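Local coordinates for toxin secretion ATP-binding protein (Vibrio parahaemolyticus RIMD 2210633, PDB 3B79), which probably forms part of an ABC-type exporter thought to couple ATP hydrolysis to toxin secretion, this chain being its N-terminal peptidase C39-like domain, at residues 72-77 with 115-120. Sequence-based numbering, arbitrary orientation. Where two conformers were deposited one is given.
Sequences AILVLK and EQYTGR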
ATOM      1  N   ALA A  72       3.454  -1.256   4.951  1.00  9.62           N
ATOM      2  CA  ALA A  72       2.312  -0.317   5.049  1.00  8.85           C
ATOM      3  C   ALA A  72       1.947   0.153   3.660  1.00  9.00           C
ATOM      4  O   ALA A  72       2.740   0.002   2.710  1.00 10.26           O
ATOM      5  CB  ALA A  72       2.679   0.859   5.908  1.00 10.68           C
ATOM      6  N   ILE A  73       0.734   0.669   3.490  1.00  9.46           N
ATOM      7  CA  ILE A  73       0.366   1.201   2.190  1.00  8.66           C
ATOM      8  C   ILE A  73       0.369   2.726   2.251  1.00  8.51           C
ATOM      9  O   ILE A  73      -0.373   3.298   3.064  1.00 10.03           O
ATOM     10  CB  ILE A  73      -1.003   0.666   1.738  1.00  9.05           C
ATOM     11  CG1 ILE A  73      -0.978  -0.866   1.628  1.00  9.85           C
ATOM     12  CG2 ILE A  73      -1.431   1.370   0.443  1.00 11.78           C
ATOM     13  CD1 ILE A  73      -2.319  -1.520   1.270  1.00 11.40           C
ATOM     14  N   LEU A  74       1.215   3.368   1.449  1.00  8.99           N
ATOM     15  CA  LEU A  74       1.295   4.826   1.481  1.00  9.79           C
ATOM     16  C   LEU A  74       0.361   5.411   0.444  1.00 10.02           C
ATOM     17  O   LEU A  74       0.305   4.940  -0.704  1.00 11.59           O
ATOM     18  CB  LEU A  74       2.701   5.278   1.150  1.00 10.33           C
ATOM     19  CG  LEU A  74       3.843   4.730   2.016  1.00 10.40           C
ATOM     20  CD1 LEU A  74       5.157   5.311   1.593  1.00 11.95           C
ATOM     21  CD2 LEU A  74       3.571   4.927   3.498  1.00 11.52           C
ATOM     22  N   VAL A  75      -0.344   6.481   0.827  1.00 10.53           N
ATOM     23  CA  VAL A  75      -1.101   7.252  -0.155  1.00 11.17           C
ATOM     24  C   VAL A  75      -0.192   8.325  -0.714  1.00 10.91           C
ATOM     25  O   VAL A  75       0.422   9.119   0.015  1.00 11.54           O
ATOM     26  CB  VAL A  75      -2.318   7.901   0.532  1.00 12.05           C
ATOM     27  CG1 VAL A  75      -3.073   8.766  -0.472  1.00 13.36           C
ATOM     28  CG2 VAL A  75      -3.241   6.830   1.143  1.00 12.86           C
ATOM     29  N   LEU A  76      -0.074   8.334  -2.044  1.00 10.97           N
ATOM     30  CA  LEU A  76       0.861   9.235  -2.752  1.00 12.30           C
ATOM     31  C   LEU A  76       0.023  10.273  -3.532  1.00 13.81           C
ATOM     32  O   LEU A  76      -1.165  10.090  -3.767  1.00 15.25           O
ATOM     33  CB  LEU A  76       1.733   8.438  -3.732  1.00 12.32           C
ATOM     34  CG  LEU A  76       2.562   7.321  -3.070  1.00 11.49           C
ATOM     35  CD1 LEU A  76       3.321   6.580  -4.168  1.00 13.86           C
ATOM     36  CD2 LEU A  76       3.524   7.837  -2.014  1.00 12.49           C
ATOM     37  N   LYS A  77       0.675  11.359  -3.909  1.00 14.11           N
ATOM     38  CA  LYS A  77       0.002  12.443  -4.646  1.00 16.05           C
ATOM     39  C   LYS A  77      -0.590  11.917  -5.947  1.00 17.80           C
ATOM     40  O   LYS A  77      -0.075  10.987  -6.555  1.00 18.16           O
ATOM     41  CB  LYS A  77       1.012  13.552  -4.960  1.00 17.44           C
ATOM     42  CG  LYS A  77       1.481  14.325  -3.739  1.00 18.54           C
ATOM     43  CD  LYS A  77       2.564  15.324  -4.154  1.00 20.54           C
ATOM     44  CE  LYS A  77       3.019  16.110  -2.918  1.00 23.92           C
ATOM     45  NZ  LYS A  77       4.222  16.968  -3.257  1.00 25.61           N
ATOM     46  N   GLU A 115       8.885  13.425  -1.487  0.50 13.22           N
ATOM     47  CA  GLU A 115       8.194  14.392  -2.363  0.50 13.14           C
ATOM     48  C   GLU A 115       6.834  13.941  -2.845  0.50 13.16           C
ATOM     49  O   GLU A 115       6.008  14.777  -3.225  0.50 13.23           O
ATOM     50  CB  GLU A 115       9.066  14.796  -3.578  0.50 13.58           C
ATOM     51  CG  GLU A 115       8.373  15.672  -4.675  0.50 15.61           C
ATOM     52  CD  GLU A 115       7.995  17.107  -4.261  0.50 20.91           C
ATOM     53  OE1 GLU A 115       8.593  17.670  -3.318  0.50 22.92           O
ATOM     54  OE2 GLU A 115       7.093  17.663  -4.923  0.50 19.80           O
ATOM     55  N   GLN A 116       6.604  12.630  -2.929  1.00 12.72           N
ATOM     56  CA  GLN A 116       5.294  12.155  -3.385  1.00 12.66           C
ATOM     57  C   GLN A 116       4.336  11.765  -2.260  1.00 11.46           C
ATOM     58  O   GLN A 116       3.146  11.523  -2.520  1.00 12.45           O
ATOM     59  CB  GLN A 116       5.393  10.990  -4.384  1.00 13.63           C
ATOM     60  CG  GLN A 116       6.221  11.340  -5.609  1.00 15.23           C
ATOM     61  CD  GLN A 116       5.696  12.551  -6.351  1.00 17.28           C
ATOM     62  OE1 GLN A 116       4.479  12.750  -6.469  1.00 18.83           O
ATOM     63  NE2 GLN A 116       6.625  13.408  -6.808  1.00 18.69           N
ATOM     64  N   TYR A 117       4.841  11.589  -1.045  1.00 11.21           N
ATOM     65  CA  TYR A 117       4.012  11.070   0.036  1.00 11.25           C
ATOM     66  C   TYR A 117       3.067  12.153   0.561  1.00 12.59           C
ATOM     67  O   TYR A 117       3.494  13.292   0.768  1.00 14.83           O
ATOM     68  CB  TYR A 117       4.952  10.575   1.147  1.00 11.51           C
ATOM     69  CG  TYR A 117       4.224  10.120   2.399  1.00 10.71           C
ATOM     70  CD1 TYR A 117       3.256   9.123   2.327  1.00 10.69           C
ATOM     71  CD2 TYR A 117       4.509  10.691   3.634  1.00 11.26           C
ATOM     72  CE1 TYR A 117       2.591   8.718   3.479  1.00 10.04           C
ATOM     73  CE2 TYR A 117       3.861  10.256   4.771  1.00  9.90           C
ATOM     74  CZ  TYR A 117       2.933   9.270   4.681  1.00  9.69           C
ATOM     75  OH  TYR A 117       2.255   8.856   5.825  1.00 10.50           O
ATOM     76  N   THR A 118       1.794  11.796   0.766  1.00 12.01           N
ATOM     77  CA  THR A 118       0.784  12.779   1.174  1.00 13.09           C
ATOM     78  C   THR A 118       0.728  13.022   2.667  1.00 12.84           C
ATOM     79  O   THR A 118       0.061  13.974   3.097  1.00 15.10           O
ATOM     80  CB  THR A 118      -0.624  12.286   0.794  1.00 13.71           C
ATOM     81  OG1 THR A 118      -0.910  11.063   1.505  1.00 13.34           O
ATOM     82  CG2 THR A 118      -0.772  12.119  -0.712  1.00 16.03           C
ATOM     83  N   GLY A 119       1.336  12.159   3.483  1.00 11.42           N
ATOM     84  CA  GLY A 119       1.138  12.236   4.928  1.00 11.29           C
ATOM     85  C   GLY A 119       0.119  11.247   5.457  1.00 10.02           C
ATOM     86  O   GLY A 119      -0.112  11.191   6.669  1.00 11.02           O
ATOM     87  N   ARG A 120      -0.543  10.507   4.562  1.00 10.12           N
ATOM     88  CA  ARG A 120      -1.560   9.524   4.952  1.00 10.05           C
ATOM     89  C   ARG A 120      -1.104   8.127   4.547  1.00  9.68           C
ATOM     90  O   ARG A 120      -0.579   7.936   3.434  1.00 10.13           O
ATOM     91  CB  ARG A 120      -2.887   9.842   4.268  1.00 10.69           C
ATOM     92  CG  ARG A 120      -3.448  11.198   4.686  1.00 12.12           C
ATOM     93  CD  ARG A 120      -4.781  11.531   3.986  1.00 14.40           C
ATOM     94  NE  ARG A 120      -4.730  11.632   2.523  1.00 17.09           N
ATOM     95  CZ  ARG A 120      -4.239  12.609   1.764  1.00 22.04           C
ATOM     96  NH1 ARG A 120      -3.648  13.711   2.284  1.00 23.62           N
ATOM     97  NH2 ARG A 120      -4.371  12.447   0.432  1.00 21.68           N
TER
HETATM   98  O   HOH W   1       2.758  10.421  -6.570  1.00 22.51           O
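A short antiparallel pairing in this peptidase C39-like domain joins Val75 and Lys77, at the end of strand 72-76, to strand 117-118, before the chain turns at Gly119 into strand 120-126. Lys77 N donates to Gln116 O, Thr118 N to Val75 O and Val75 N to Arg120 O (3.0 Å for the last). Leu76 and Tyr117 form the non-hydrogen-bonded antiparallel pair, their side chains diverging. Thr118 OG1 also reaches Val75 O (2.8 Å), from above the carbonyl plane, whereas Thr118 N lies in it. A chi1 of 62° turns this hydroxyl back over the main chain, where it also accepts from Arg120 N. This ST turn spans the corner at Gly119, whose N lies over one face of the Tyr117 ring, and leads into strand 120-126, next to 72-76 in the sheet. Leu74 crosses the Tyr117 side chain at about a right angle, Leu74 CD2 lying 3.9 Å from Tyr117 CE1, and both pack on Leu62 and Ile65; the tyrosine hydroxyl bonds to Ala60 O. At the exposed end, the extended Lys77 chain carries NZ to Glu115 O (2.8 Å), while a water links Lys77 O to Gln116 OE1.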